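Avidin-related protein 2 (Gallus gallus, PDB 1WBI) binds biotin in a pocket at one end of an eight-stranded beta-barrel, as a member of the avidin family that assembles from four subunits. Local coordinates at residues Thr10-Asn15 with Ile20-Ala25; Ile55-Lys58 with Pro63-Gly66. One frame throughout, in Å; residues are numbered along the deposited sequence.

Contacts 1 and 2 are two antiparallel hairpin pairings of one closed barrel, their centres about 14 Å apart and their nearest atoms about 5 Å apart without touching. Contact 1 pairs strands 11-15 and 20-23; contact 2 joins the end of strand 50-56 to the start of strand 64-70. The first is partly buried: Trp-13, Met-21 and Ile-23 pack inward, while Glu-12 and Thr-22 form a polar pair on the other face, and no other chain touches it. All the touching residues of contact 2 are buried, partly under a second subunit that packs against Ile-55, His-57 and Thr-64. Contact 1 includes Asn-15 of the biotin pocket, whereas contact 2 holds a sulfate, probably from the crystallisation liquor.

Contact 1 (Thr10-Asn15 with Ile20-Ala25); sequences TGEWDN and IMTIGA
Glu-12 OE2 accepts two bonds. The Thr-22 hydroxyl donates to its anti lone pair, OG1 to OE2 2.7 Å, and a water adds a longer one of 3.3 Å while also donating to Ile-23 O. The two side chains run side by side in the same direction; with Thr-22 OG1 anti to its backbone N (chi1 178°) and the Glu-12 chain bent at chi2, hydroxyl and carboxylate meet. Beneath them the strands are zipped by reciprocal backbone bonds at the hydrogen-bonded pairs Gly-11 with Ile-23 and Trp-13 with Met-21, Trp-13 N lying 2.9 Å from Met-21 O. A second hydroxyl bond extends the pairing beyond the Gly-11 and Ile-23 pair, where Thr-10 OG1 donates to Gly-24 O at 2.7 Å from above the carbonyl plane. On the other face the Met-21 chain slants across Trp-13, its CG 3.9 Å from Trp-13 CB and its CE 4.0 Å from Trp-13 CD1. The indole nitrogen of Trp-13 is bonded to Leu-9 O, and Asp-14 OD1 to Gln-124 NE2. Asn-15 ND2 donates to biotin. The antiparallel register of strands 11-15 and 20-23 makes this the first beta hairpin of the avidin barrel, one strand running directly into the ligand pocket.

Contact 2 (Ile55-Lys58 with Pro63-Gly66); sequences IQHK and PTFG. With SO4 (sulfate ion), chain K.
The His-57 imidazole has Thr-64 O and sulfate O1 at its edge, in plane, with the ring of His-70 of the second subunit stacked against it. ND1 donates to sulfate O1 at 2.8 Å with an angle of 166° at the hydrogen, while NE2 bonds to Ser-76 O of the second subunit. CG is anti to the carbonyl carbon (chi1 -73°), which sets the ring alongside Thr-64, CD2 3.1 Å from Thr-64 OG1; that hydroxyl is itself bonded to Glu-75 O of the second subunit. Lys-58 N gives the sulfate a firmer bond to O4, 2.9 Å, and a weak one to O2. Arg-59 and His-70 of the second subunit also bond this ion, probably from the crystallisation liquor. With an alanine here in place of His-57, the sulfate would probably lose its ND1 bond, Ser-76 O of the second subunit its NE2 donor, and His-70 of that subunit its stacking partner. Across the hairpin, His-57 N reaches Thr-64 O at 3.0 Å in a nearly straight bond, and Ile-55 and Gly-66 exchange a reciprocal pair. Gln-56 NE2 donates to His-57 O, 3.0 Å away, and also to Cys-7 O, while Pro-63 CB packs on that same His-57 O at 3.2 Å. With both imidazole nitrogens donating, the histidine is probably doubly protonated and cationic in this crystal, a state that the sulfate charge is likely to favour at this subunit interface.

Contact 1 (Thr10-Asn15 with Ile20-Ala25)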
ATOM      1  N   THR A  10     -25.868  -0.961  -1.786  1.00 14.23           N
ATOM      2  CA  THR A  10     -26.862  -1.045  -2.861  1.00 14.66           C
ATOM      3  C   THR A  10     -27.031   0.301  -3.532  1.00 14.78           C
ATOM      4  O   THR A  10     -27.311   1.320  -2.882  1.00 15.17           O
ATOM      5  CB  THR A  10     -28.233  -1.521  -2.319  1.00 15.41           C
ATOM      6  OG1 THR A  10     -28.077  -2.800  -1.707  1.00 15.60           O
ATOM      7  CG2 THR A  10     -29.283  -1.625  -3.455  1.00 16.20           C
ATOM      8  N   GLY A  11     -26.922   0.300  -4.849  1.00 14.94           N
ATOM      9  CA  GLY A  11     -27.074   1.525  -5.621  1.00 14.29           C
ATOM     10  C   GLY A  11     -25.924   1.863  -6.541  1.00 14.01           C
ATOM     11  O   GLY A  11     -25.098   0.988  -6.820  1.00 14.12           O
ATOM     12  N   GLU A  12     -25.868   3.111  -6.998  1.00 13.81           N
ATOM     13  CA  GLU A  12     -24.981   3.548  -8.037  1.00 14.26           C
ATOM     14  C   GLU A  12     -24.028   4.590  -7.481  1.00 14.83           C
ATOM     15  O   GLU A  12     -24.448   5.546  -6.810  1.00 14.27           O
ATOM     16  CB  GLU A  12     -25.785   4.138  -9.219  1.00 15.67           C
ATOM     17  CG  GLU A  12     -26.555   3.110 -10.051  1.00 17.39           C
ATOM     18  CD  GLU A  12     -27.641   2.411  -9.267  1.00 17.97           C
ATOM     19  OE1 GLU A  12     -28.565   3.111  -8.780  1.00 19.94           O
ATOM     20  OE2 GLU A  12     -27.566   1.193  -9.114  1.00 18.94           O
ATOM     21  N   TRP A  13     -22.748   4.432  -7.817  1.00 13.66           N
ATOM     22  CA  TRP A  13     -21.658   5.216  -7.237  1.00 14.86           C
ATOM     23  C   TRP A  13     -20.680   5.664  -8.333  1.00 15.41           C
ATOM     24  O   TRP A  13     -20.366   4.867  -9.209  1.00 16.14           O
ATOM     25  CB  TRP A  13     -20.887   4.356  -6.205  1.00 14.51           C
ATOM     26  CG  TRP A  13     -21.705   3.817  -5.085  1.00 13.61           C
ATOM     27  CD1 TRP A  13     -22.395   2.630  -5.050  1.00 14.02           C
ATOM     28  CD2 TRP A  13     -21.909   4.428  -3.809  1.00 13.23           C
ATOM     29  NE1 TRP A  13     -23.037   2.497  -3.856  1.00 14.44           N
ATOM     30  CE2 TRP A  13     -22.748   3.583  -3.068  1.00 12.48           C
ATOM     31  CE3 TRP A  13     -21.479   5.616  -3.234  1.00 12.11           C
ATOM     32  CZ2 TRP A  13     -23.154   3.890  -1.741  1.00 13.50           C
ATOM     33  CZ3 TRP A  13     -21.869   5.932  -1.926  1.00 14.43           C
ATOM     34  CH2 TRP A  13     -22.711   5.070  -1.203  1.00 12.78           C
ATOM     35  N   ASP A  14     -20.207   6.906  -8.247  1.00 13.79           N
ATOM     36  CA  ASP A  14     -19.179   7.476  -9.082  1.00 14.89           C
ATOM     37  C   ASP A  14     -17.892   7.508  -8.280  1.00 13.52           C
ATOM     38  O   ASP A  14     -17.967   7.711  -7.082  1.00 13.09           O
ATOM     39  CB  ASP A  14     -19.482   9.000  -9.352  1.00 15.91           C
ATOM     40  CG  ASP A  14     -20.684   9.247 -10.256  1.00 19.20           C
ATOM     41  OD1 ASP A  14     -20.727   8.665 -11.349  1.00 24.79           O
ATOM     42  OD2 ASP A  14     -21.582  10.010  -9.837  1.00 22.10           O
ATOM     43  N   ASN A  15     -16.712   7.411  -8.886  1.00 12.52           N
ATOM     44  CA  ASN A  15     -15.484   7.779  -8.175  1.00 12.95           C
ATOM     45  C   ASN A  15     -14.689   8.851  -8.839  1.00 13.19           C
ATOM     46  O   ASN A  15     -15.060   9.324  -9.956  1.00 12.52           O
ATOM     47  CB  ASN A  15     -14.620   6.544  -7.806  1.00 12.98           C
ATOM     48  CG  ASN A  15     -13.813   5.957  -8.967  1.00 13.33           C
ATOM     49  OD1 ASN A  15     -13.588   6.590 -10.005  1.00 13.04           O
ATOM     50  ND2 ASN A  15     -13.366   4.728  -8.773  1.00 11.66           N
ATOM     51  N   ILE A  20     -17.572   4.070 -12.474  1.00 12.96           N
ATOM     52  CA  ILE A  20     -18.916   3.884 -11.955  1.00 13.91           C
ATOM     53  C   ILE A  20     -19.050   2.454 -11.484  1.00 13.92           C
ATOM     54  O   ILE A  20     -18.482   1.521 -12.108  1.00 14.12           O
ATOM     55  CB  ILE A  20     -20.006   4.159 -13.059  1.00 14.44           C
ATOM     56  CG1 ILE A  20     -19.864   5.572 -13.612  1.00 16.13           C
ATOM     57  CG2 ILE A  20     -21.424   3.933 -12.525  1.00 16.63           C
ATOM     58  CD1 ILE A  20     -20.322   5.718 -15.094  1.00 18.83           C
ATOM     59  N   MET A  21     -19.796   2.232 -10.406  1.00 12.97           N
ATOM     60  CA  MET A  21     -20.243   0.892 -10.072  1.00 13.19           C
ATOM     61  C   MET A  21     -21.698   0.895  -9.671  1.00 12.73           C
ATOM     62  O   MET A  21     -22.192   1.888  -9.152  1.00 14.43           O
ATOM     63  CB  MET A  21     -19.399   0.257  -8.982  1.00 14.11           C
ATOM     64  CG  MET A  21     -19.406   1.016  -7.662  1.00 13.50           C
ATOM     65  SD  MET A  21     -18.286   0.181  -6.463  1.00 13.26           S
ATOM     66  CE  MET A  21     -18.634   1.202  -5.043  1.00 11.61           C
ATOM     67  N   THR A  22     -22.369  -0.212  -9.902  1.00 13.26           N
ATOM     68  CA  THR A  22     -23.745  -0.420  -9.479  1.00 13.88           C
ATOM     69  C   THR A  22     -23.780  -1.716  -8.684  1.00 14.42           C
ATOM     70  O   THR A  22     -23.250  -2.743  -9.108  1.00 16.47           O
ATOM     71  CB  THR A  22     -24.699  -0.375 -10.703  1.00 14.77           C
ATOM     72  OG1 THR A  22     -26.017  -0.625 -10.266  1.00 15.95           O
ATOM     73  CG2 THR A  22     -24.341  -1.388 -11.732  1.00 17.08           C
ATOM     74  N   ILE A  23     -24.342  -1.650  -7.496  1.00 15.22           N
ATOM     75  CA  ILE A  23     -24.335  -2.757  -6.573  1.00 14.76           C
ATOM     76  C   ILE A  23     -25.775  -3.164  -6.285  1.00 15.05           C
ATOM     77  O   ILE A  23     -26.644  -2.309  -6.092  1.00 14.52           O
ATOM     78  CB  ILE A  23     -23.596  -2.333  -5.295  1.00 14.61           C
ATOM     79  CG1 ILE A  23     -22.097  -2.161  -5.619  1.00 14.88           C
ATOM     80  CG2 ILE A  23     -23.832  -3.315  -4.179  1.00 13.32           C
ATOM     81  CD1 ILE A  23     -21.286  -1.559  -4.551  1.00 15.58           C
ATOM     82  N   GLY A  24     -26.028  -4.463  -6.206  1.00 16.26           N
ATOM     83  CA  GLY A  24     -27.386  -4.947  -5.988  1.00 16.84           C
ATOM     84  C   GLY A  24     -27.702  -5.056  -4.514  1.00 17.10           C
ATOM     85  O   GLY A  24     -27.096  -4.390  -3.686  1.00 16.66           O
ATOM     86  N   ALA A  25     -28.678  -5.896  -4.176  1.00 17.40           N
ATOM     87  CA  ALA A  25     -29.138  -6.012  -2.809  1.00 17.51           C
ATOM     88  C   ALA A  25     -28.040  -6.595  -1.942  1.00 17.35           C
ATOM     89  O   ALA A  25     -27.312  -7.463  -2.374  1.00 16.66           O
ATOM     90  CB  ALA A  25     -30.377  -6.934  -2.748  1.00 18.09           C
TER
HETATM   91  O   HOH W   1     -28.763  -1.346  -7.442  1.00 33.63           O

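Contact 2 (Ile55-Lys58 with Pro63-Gly66)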
ATOM      1  N   ILE A  55     -18.240  -7.702   0.698  1.00 11.12           N
ATOM      2  CA  ILE A  55     -18.975  -7.782   1.959  1.00 11.32           C
ATOM      3  C   ILE A  55     -18.862  -6.477   2.698  1.00 10.20           C
ATOM      4  O   ILE A  55     -17.789  -5.875   2.720  1.00 10.57           O
ATOM      5  CB  ILE A  55     -18.460  -8.907   2.891  1.00 10.87           C
ATOM      6  CG1 ILE A  55     -18.074 -10.175   2.136  1.00 10.94           C
ATOM      7  CG2 ILE A  55     -19.497  -9.216   3.978  1.00 11.84           C
ATOM      8  CD1 ILE A  55     -17.369 -11.197   3.019  1.00 11.64           C
ATOM      9  N   GLN A  56     -19.961  -6.015   3.279  1.00 10.21           N
ATOM     10  CA  GLN A  56     -19.928  -4.858   4.194  1.00 10.35           C
ATOM     11  C   GLN A  56     -20.401  -5.283   5.563  1.00 11.54           C
ATOM     12  O   GLN A  56     -21.193  -6.246   5.705  1.00 11.81           O
ATOM     13  CB  GLN A  56     -20.769  -3.662   3.717  1.00 10.81           C
ATOM     14  CG  GLN A  56     -22.274  -3.926   3.676  1.00 12.54           C
ATOM     15  CD  GLN A  56     -23.069  -2.671   3.459  1.00 10.56           C
ATOM     16  OE1 GLN A  56     -23.637  -2.498   2.368  1.00 14.97           O
ATOM     17  NE2 GLN A  56     -23.156  -1.799   4.464  1.00 12.48           N
ATOM     18  N   HIS A  57     -19.993  -4.504   6.559  1.00 11.55           N
ATOM     19  CA  HIS A  57     -20.649  -4.541   7.872  1.00 12.51           C
ATOM     20  C   HIS A  57     -22.033  -3.900   7.765  1.00 13.92           C
ATOM     21  O   HIS A  57     -22.205  -2.927   7.075  1.00 14.75           O
ATOM     22  CB  HIS A  57     -19.774  -3.852   8.915  1.00 12.42           C
ATOM     23  CG  HIS A  57     -18.585  -4.660   9.290  1.00 11.38           C
ATOM     24  ND1 HIS A  57     -18.586  -5.514  10.374  1.00 12.42           N
ATOM     25  CD2 HIS A  57     -17.342  -4.744   8.746  1.00 12.82           C
ATOM     26  CE1 HIS A  57     -17.409  -6.119  10.442  1.00 12.65           C
ATOM     27  NE2 HIS A  57     -16.630  -5.648   9.492  1.00 13.52           N
ATOM     28  N   LYS A  58     -23.000  -4.453   8.483  1.00 15.38           N
ATOM     29  CA  LYS A  58     -24.383  -3.990   8.347  1.00 16.31           C
ATOM     30  C   LYS A  58     -24.907  -3.067   9.422  1.00 16.75           C
ATOM     31  O   LYS A  58     -25.719  -2.202   9.106  1.00 18.05           O
ATOM     32  CB  LYS A  58     -25.314  -5.170   8.239  1.00 18.19           C
ATOM     33  CG  LYS A  58     -25.070  -6.067   7.052  1.00 23.43           C
ATOM     34  CD  LYS A  58     -26.067  -5.899   5.938  1.00 27.87           C
ATOM     35  CE  LYS A  58     -27.458  -6.309   6.306  1.00 29.69           C
ATOM     36  NZ  LYS A  58     -28.354  -6.225   5.110  1.00 28.65           N
ATOM     37  N   PRO A  63     -20.134   2.030   8.176  1.00 10.82           N
ATOM     38  CA  PRO A  63     -19.543   0.694   8.081  1.00 10.08           C
ATOM     39  C   PRO A  63     -18.288   0.598   7.234  1.00 10.54           C
ATOM     40  O   PRO A  63     -18.132   1.372   6.286  1.00  9.91           O
ATOM     41  CB  PRO A  63     -20.655  -0.138   7.442  1.00 10.68           C
ATOM     42  CG  PRO A  63     -21.369   0.877   6.561  1.00 10.47           C
ATOM     43  CD  PRO A  63     -21.404   2.106   7.437  1.00 10.91           C
ATOM     44  N   THR A  64     -17.397  -0.323   7.576  1.00 10.33           N
ATOM     45  CA  THR A  64     -16.341  -0.733   6.674  1.00  9.01           C
ATOM     46  C   THR A  64     -16.854  -1.789   5.708  1.00  9.99           C
ATOM     47  O   THR A  64     -17.882  -2.476   5.969  1.00 10.24           O
ATOM     48  CB  THR A  64     -15.043  -1.225   7.400  1.00  9.25           C
ATOM     49  OG1 THR A  64     -15.281  -2.508   8.016  1.00 10.46           O
ATOM     50  CG2 THR A  64     -14.592  -0.239   8.430  1.00  7.78           C
ATOM     51  N   PHE A  65     -16.120  -1.956   4.613  1.00  8.36           N
ATOM     52  CA  PHE A  65     -16.486  -2.910   3.574  1.00  9.20           C
ATOM     53  C   PHE A  65     -15.291  -3.205   2.693  1.00  8.19           C
ATOM     54  O   PHE A  65     -14.310  -2.468   2.689  1.00  8.66           O
ATOM     55  CB  PHE A  65     -17.637  -2.333   2.726  1.00 10.24           C
ATOM     56  CG  PHE A  65     -17.227  -1.089   1.966  1.00  9.41           C
ATOM     57  CD1 PHE A  65     -16.597  -1.201   0.734  1.00 11.59           C
ATOM     58  CD2 PHE A  65     -17.343   0.171   2.528  1.00  9.89           C
ATOM     59  CE1 PHE A  65     -16.132  -0.071   0.055  1.00 11.70           C
ATOM     60  CE2 PHE A  65     -16.857   1.303   1.876  1.00 12.15           C
ATOM     61  CZ  PHE A  65     -16.256   1.189   0.635  1.00 11.01           C
ATOM     62  N   GLY A  66     -15.429  -4.236   1.865  1.00  9.27           N
ATOM     63  CA  GLY A  66     -14.430  -4.562   0.867  1.00  9.26           C
ATOM     64  C   GLY A  66     -15.084  -5.217  -0.332  1.00  9.35           C
ATOM     65  O   GLY A  66     -16.198  -5.802  -0.203  1.00  9.42           O
TER
HETATM   66  S   SO4 K1125     -22.141  -6.692  11.204  1.00 16.38           S
HETATM   67  O1  SO4 K1125     -20.934  -6.108  11.806  1.00 20.06           O
HETATM   68  O2  SO4 K1125     -23.254  -5.786  11.423  1.00 18.42           O
HETATM   69  O3  SO4 K1125     -22.308  -7.986  11.880  1.00 19.28           O
HETATM   70  O4  SO4 K1125     -21.962  -6.886   9.778  1.00 19.24           O